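Local coordinates for putative GH105 family protein (Salmonella enterica subsp. enterica serovar Paratyphi A, PDB 3QWT) that is of unknown function but, as a putative GH105 family member with an alpha/alpha toroid, is probably a glycoside hydrolase, perhaps acting on unsaturated uronyl oligosaccharides, at residues W230-S235 with Q340-T345; D276-W281 with S290-S295. All coordinates share one frame; numbering follows the deposited sequence.

Interaction 1 of 2, residues W230-S235 with Q340-T345; sequences WARGNS and QTSFGT
Arg232 reaches from the first turn of helix 231-248 to Ser342 in the loop between helices 318-330 and 351-355. The contact ties a helix start of the alpha/alpha toroid to a connecting loop, and it is largely buried. NH2 of Arg232 donates to OG of Ser342 at 2.8 Å. The bond is bent, 133° at the hydrogen, and OG lies 26° out of the guanidinium plane. NH1 adds two weak bonds, to OG and to the carbonyl O of Ser342. Ser342 thus offers both its hydroxyl and its carbonyl to the guanidinium, the carbonyl only through a weak bond. NH2 also bonds to Ser295 OG, and Ser342 O has a second partner in Tyr364 OH. NH1 of Arg232 also lies 2.9 Å from Phe343 O, which sits at the edge of the guanidinium plane. That carbonyl accepts from Thr345 OG1 at 3.0 Å. Trp230 CZ2 packs on one face of the guanidinium, 3.6 Å above its plane.

The Trp230 indole has its own segment on one face and Thr345 on the other. Arg232 CB and Gly233 N lie over the first, toward its rim. Thr345 CB comes closest, 3.5 Å from Trp230 CZ2. Its methyl CG2, anti to the backbone N (chi1 -61°), lies over the face. The rings of His215 and Tyr354 also meet the indole. Trp230 occupies the N-cap position, and its carbonyl O accepts from both Asn234 N and Asn234 ND2. The side-chain bond, 2.6 Å from ND2 to Trp230 O, comes from above the carbonyl plane.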
loop_
_atom_site.group_PDB
_atom_site.type_symbol
_atom_site.label_atom_id
_atom_site.label_comp_id
_atom_site.label_asym_id
_atom_site.label_seq_id
_atom_site.Cartn_x
_atom_site.Cartn_y
_atom_site.Cartn_z
ATOM N N TRP A 230 17.367 44.140 7.052
ATOM C CA TRP A 230 18.478 44.208 6.112
ATOM C C TRP A 230 18.128 43.534 4.793
ATOM O O TRP A 230 17.546 42.453 4.769
ATOM C CB TRP A 230 19.722 43.595 6.747
ATOM C CG TRP A 230 20.906 43.501 5.851
ATOM C CD1 TRP A 230 21.488 44.518 5.170
ATOM C CD2 TRP A 230 21.688 42.327 5.572
ATOM N NE1 TRP A 230 22.569 44.053 4.465
ATOM C CE2 TRP A 230 22.719 42.712 4.700
ATOM C CE3 TRP A 230 21.605 40.988 5.970
ATOM C CZ2 TRP A 230 23.667 41.812 4.209
ATOM C CZ3 TRP A 230 22.557 40.081 5.483
ATOM C CH2 TRP A 230 23.565 40.499 4.611
ATOM N N ALA A 231 18.477 44.193 3.696
ATOM C CA ALA A 231 18.063 43.745 2.370
ATOM C C ALA A 231 18.577 42.352 1.996
ATOM O O ALA A 231 17.786 41.421 1.816
ATOM C CB ALA A 231 18.475 44.769 1.311
ATOM N N ARG A 232 19.887 42.199 1.855
ATOM C CA ARG A 232 20.418 40.909 1.419
ATOM C C ARG A 232 19.846 39.741 2.250
ATOM O O ARG A 232 19.433 38.721 1.699
ATOM C CB ARG A 232 21.956 40.897 1.368
ATOM C CG ARG A 232 22.494 39.507 0.962
ATOM C CD ARG A 232 23.783 39.558 0.148
ATOM N NE ARG A 232 24.914 40.044 0.932
ATOM C CZ ARG A 232 25.521 41.205 0.722
ATOM N NH1 ARG A 232 26.536 41.564 1.488
ATOM N NH2 ARG A 232 25.119 42.001 -0.259
ATOM N N GLY A 233 19.792 39.910 3.569
ATOM C CA GLY A 233 19.286 38.877 4.452
ATOM C C GLY A 233 17.876 38.442 4.098
ATOM O O GLY A 233 17.575 37.238 4.045
ATOM N N ASN A 234 17.008 39.428 3.871
ATOM C CA ASN A 234 15.625 39.173 3.481
ATOM C C ASN A 234 15.551 38.427 2.157
ATOM O O ASN A 234 14.699 37.547 1.944
ATOM C CB ASN A 234 14.867 40.496 3.359
ATOM C CG ASN A 234 14.304 40.950 4.678
ATOM O OD1 ASN A 234 13.134 40.682 5.002
ATOM N ND2 ASN A 234 15.136 41.626 5.467
ATOM N N SER A 235 16.434 38.846 1.266
ATOM C CA SER A 235 16.631 38.253 -0.030
ATOM C C SER A 235 16.814 36.732 0.110
ATOM O O SER A 235 16.239 35.956 -0.657
ATOM C CB SER A 235 17.869 38.924 -0.653
ATOM O OG SER A 235 18.265 38.362 -1.887
ATOM N N GLN A 340 26.259 47.816 -7.640
ATOM C CA GLN A 340 26.056 48.138 -6.227
ATOM C C GLN A 340 25.995 46.924 -5.281
ATOM O O GLN A 340 25.024 46.751 -4.544
ATOM C CB GLN A 340 24.785 48.962 -6.068
ATOM C CG GLN A 340 24.879 50.337 -6.647
ATOM C CD GLN A 340 25.343 51.350 -5.623
ATOM O OE1 GLN A 340 24.641 51.638 -4.652
ATOM N NE2 GLN A 340 26.532 51.894 -5.832
ATOM N N THR A 341 27.030 46.094 -5.292
ATOM C CA THR A 341 27.115 44.972 -4.367
ATOM C C THR A 341 27.804 45.379 -3.053
ATOM O O THR A 341 28.855 46.014 -3.075
ATOM C CB THR A 341 27.908 43.810 -4.998
ATOM O OG1 THR A 341 27.305 43.426 -6.242
ATOM C CG2 THR A 341 27.982 42.620 -4.038
ATOM N N SER A 342 27.217 45.007 -1.915
ATOM C CA SER A 342 27.833 45.237 -0.603
ATOM C C SER A 342 28.636 44.022 -0.164
ATOM O O SER A 342 28.265 42.877 -0.438
ATOM C CB SER A 342 26.786 45.570 0.475
ATOM O OG SER A 342 25.942 44.454 0.770
ATOM N N PHE A 343 29.735 44.289 0.526
ATOM C CA PHE A 343 30.672 43.270 0.965
ATOM C C PHE A 343 30.042 42.436 2.070
ATOM O O PHE A 343 28.978 42.780 2.577
ATOM C CB PHE A 343 31.962 43.932 1.446
ATOM C CG PHE A 343 32.992 42.962 1.929
ATOM C CD1 PHE A 343 33.542 42.030 1.062
ATOM C CD2 PHE A 343 33.405 42.970 3.254
ATOM C CE1 PHE A 343 34.491 41.125 1.507
ATOM C CE2 PHE A 343 34.350 42.069 3.704
ATOM C CZ PHE A 343 34.900 41.147 2.827
ATOM N N GLY A 344 30.691 41.333 2.432
ATOM C CA GLY A 344 30.174 40.461 3.472
ATOM C C GLY A 344 29.721 41.275 4.663
ATOM O O GLY A 344 30.452 42.164 5.122
ATOM N N THR A 345 28.521 40.987 5.159
ATOM C CA THR A 345 27.943 41.785 6.243
ATOM C C THR A 345 27.587 40.942 7.469
ATOM O O THR A 345 26.682 40.096 7.416
ATOM C CB THR A 345 26.664 42.542 5.782
ATOM O OG1 THR A 345 26.984 43.448 4.726
ATOM C CG2 THR A 345 26.035 43.315 6.935
#

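Interaction 2 of 2, residues D276-W281 with S290-S295; sequences DESGLW and SYLEAS
Leu292 lays its side chain against the turn 276-279 and the residues that follow it. CD2 of Leu292 packs on CB of Asp276 at 3.7 Å, and CD1 touches OG of Ser278 at 3.4 Å. Both methyls lie near Asp276 OD2. CB of Leu292 meets CD2 of Leu280 at 3.9 Å, the two side chains crossing at about a right angle. CG of Leu292 stands anti to its carbonyl carbon (chi1 -59°), which carries the branch across to the turn. The same Leu280 methyl extends to Ala294, its nearest atom there being CA. Beside these side-chain contacts the backbones join through one hydrogen bond, from Glu293 N to Trp281 O at 3.0 Å. It is close to straight, 163° at the hydrogen. Leu292 CA adds a CA-H...O contact to the same oxygen.

The 276-281 segment contains a type I beta turn, Asp276 to Gly279, and Asp276 also forms an Asx turn. It belongs to the connection between helices 255-272 and 294-309 of the alpha/alpha toroid. OD2 of Asp276 takes two bonds. Ser278 N approaches from above the carboxylate plane, and Ser278 OG, at 2.7 Å, is met by the anti lone pair of OD2. The second bond orients the hydroxyl that Leu292 CD1 touches; Leu280 N gives that OG a weak bond as well.

Across the contact, Glu293 caps helix 294-309. Its OE1 accepts from Ser295 N at 3.1 Å and from Ser295 OG at 2.5 Å. OE2 accepts from Ala296 N. Farther out, the Trp281 side chain is held by NE1 donating to Leu271 O, and its ring meets that of Phe300 edge-to-face.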
loop_
_atom_site.group_PDB
_atom_site.type_symbol
_atom_site.label_atom_id
_atom_site.label_comp_id
_atom_site.label_asym_id
_atom_site.label_seq_id
_atom_site.Cartn_x
_atom_site.Cartn_y
_atom_site.Cartn_z
ATOM N N ASP A 276 12.363 51.024 -4.496
ATOM C CA ASP A 276 12.704 52.365 -4.951
ATOM C C ASP A 276 12.427 52.506 -6.435
ATOM O O ASP A 276 12.575 51.553 -7.188
ATOM C CB ASP A 276 14.175 52.661 -4.674
ATOM C CG ASP A 276 14.627 53.982 -5.275
ATOM O OD1 ASP A 276 14.274 55.042 -4.708
ATOM O OD2 ASP A 276 15.326 53.955 -6.315
ATOM N N GLU A 277 12.019 53.701 -6.847
ATOM C CA GLU A 277 11.778 54.011 -8.255
ATOM C C GLU A 277 12.690 53.286 -9.264
ATOM O O GLU A 277 12.264 52.965 -10.371
ATOM C CB GLU A 277 11.875 55.526 -8.463
ATOM C CG GLU A 277 11.834 55.967 -9.907
ATOM C CD GLU A 277 11.823 57.480 -10.045
ATOM O OE1 GLU A 277 10.809 58.111 -9.658
ATOM O OE2 GLU A 277 12.831 58.034 -10.536
ATOM N N SER A 278 13.939 53.036 -8.885
ATOM C CA SER A 278 14.915 52.406 -9.781
ATOM C C SER A 278 14.708 50.907 -9.997
ATOM O O SER A 278 15.415 50.283 -10.795
ATOM C CB SER A 278 16.316 52.621 -9.235
ATOM O OG SER A 278 16.398 52.085 -7.929
ATOM N N GLY A 279 13.745 50.331 -9.284
ATOM C CA GLY A 279 13.516 48.901 -9.332
ATOM C C GLY A 279 14.419 48.174 -8.355
ATOM O O GLY A 279 14.324 46.957 -8.197
ATOM N N LEU A 280 15.297 48.932 -7.703
ATOM C CA LEU A 280 16.183 48.390 -6.682
ATOM C C LEU A 280 15.613 48.608 -5.286
ATOM O O LEU A 280 14.647 49.347 -5.120
ATOM C CB LEU A 280 17.570 49.016 -6.784
ATOM C CG LEU A 280 18.585 48.211 -7.610
ATOM C CD1 LEU A 280 18.290 48.255 -9.112
ATOM C CD2 LEU A 280 19.985 48.705 -7.324
ATOM N N TRP A 281 16.212 47.954 -4.293
ATOM C CA TRP A 281 15.788 48.106 -2.903
ATOM C C TRP A 281 16.901 48.665 -2.044
ATOM O O TRP A 281 18.072 48.373 -2.291
ATOM C CB TRP A 281 15.374 46.757 -2.310
ATOM C CG TRP A 281 14.011 46.348 -2.638
ATOM C CD1 TRP A 281 12.881 46.569 -1.898
ATOM C CD2 TRP A 281 13.605 45.619 -3.792
ATOM N NE1 TRP A 281 11.793 46.013 -2.523
ATOM C CE2 TRP A 281 12.209 45.423 -3.689
ATOM C CE3 TRP A 281 14.286 45.105 -4.902
ATOM C CZ2 TRP A 281 11.481 44.732 -4.659
ATOM C CZ3 TRP A 281 13.564 44.423 -5.863
ATOM C CH2 TRP A 281 12.174 44.244 -5.737
ATOM N N SER A 290 19.231 54.799 2.768
ATOM C CA SER A 290 20.308 53.818 2.677
ATOM C C SER A 290 20.680 53.807 1.233
ATOM O O SER A 290 19.847 54.119 0.390
ATOM C CB SER A 290 19.851 52.386 3.004
ATOM O OG SER A 290 18.736 52.356 3.858
ATOM N N TYR A 291 21.907 53.415 0.927
ATOM C CA TYR A 291 22.223 53.173 -0.466
ATOM C C TYR A 291 21.396 51.992 -0.976
ATOM O O TYR A 291 20.984 51.120 -0.209
ATOM C CB TYR A 291 23.729 52.978 -0.698
ATOM C CG TYR A 291 24.441 51.890 0.098
ATOM C CD1 TYR A 291 24.370 50.556 -0.287
ATOM C CD2 TYR A 291 25.245 52.209 1.192
ATOM C CE1 TYR A 291 25.053 49.562 0.413
ATOM C CE2 TYR A 291 25.929 51.224 1.901
ATOM C CZ TYR A 291 25.826 49.904 1.505
ATOM O OH TYR A 291 26.493 48.924 2.197
ATOM N N LEU A 292 21.106 51.998 -2.269
ATOM C CA LEU A 292 20.471 50.864 -2.907
ATOM C C LEU A 292 21.479 49.715 -2.957
ATOM O O LEU A 292 22.682 49.948 -3.017
ATOM C CB LEU A 292 20.031 51.257 -4.314
ATOM C CG LEU A 292 19.049 52.426 -4.336
ATOM C CD1 LEU A 292 18.866 52.928 -5.741
ATOM C CD2 LEU A 292 17.720 51.996 -3.739
ATOM N N GLU A 293 21.001 48.475 -2.915
ATOM C CA GLU A 293 21.914 47.349 -2.952
ATOM C C GLU A 293 21.453 46.309 -3.975
ATOM O O GLU A 293 20.368 45.716 -3.866
ATOM C CB GLU A 293 22.086 46.760 -1.551
ATOM C CG GLU A 293 23.370 45.972 -1.342
ATOM C CD GLU A 293 23.330 44.600 -2.001
ATOM O OE1 GLU A 293 24.336 44.185 -2.605
ATOM O OE2 GLU A 293 22.290 43.932 -1.911
ATOM N N ALA A 294 22.303 46.106 -4.971
ATOM C CA ALA A 294 22.001 45.282 -6.132
ATOM C C ALA A 294 21.864 43.768 -5.880
ATOM O O ALA A 294 21.049 43.101 -6.518
ATOM C CB ALA A 294 23.033 45.544 -7.224
ATOM N N SER A 295 22.650 43.217 -4.967
ATOM C CA SER A 295 22.650 41.769 -4.821
ATOM C C SER A 295 21.381 41.307 -4.108
ATOM O O SER A 295 20.760 40.318 -4.504
ATOM C CB SER A 295 23.911 41.266 -4.115
ATOM O OG SER A 295 23.987 41.702 -2.769
#

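Overall arrangement
Interaction 2 is nested in the chain between the two segments of interaction 1, and their centres lie about 11 Å apart. They meet at the start of helix 294-309, where the bond from Arg232 to Ser295 joins them. Glu293 OE1 also accepts from Ser342 N, so the helix cap of interaction 2 helps position the serine that holds Arg232. Gln340 O is 2.8 Å from Ala294 N, so the loop 340-345 probably pairs with the backbone at that helix start. Interaction 1 is the deeper of the two, its centre about 10 Å from the chain centre against about 17 Å for interaction 2. A glycerol, probably from crystallisation, bonds to Thr345 O and may mark a pocket beside interaction 1.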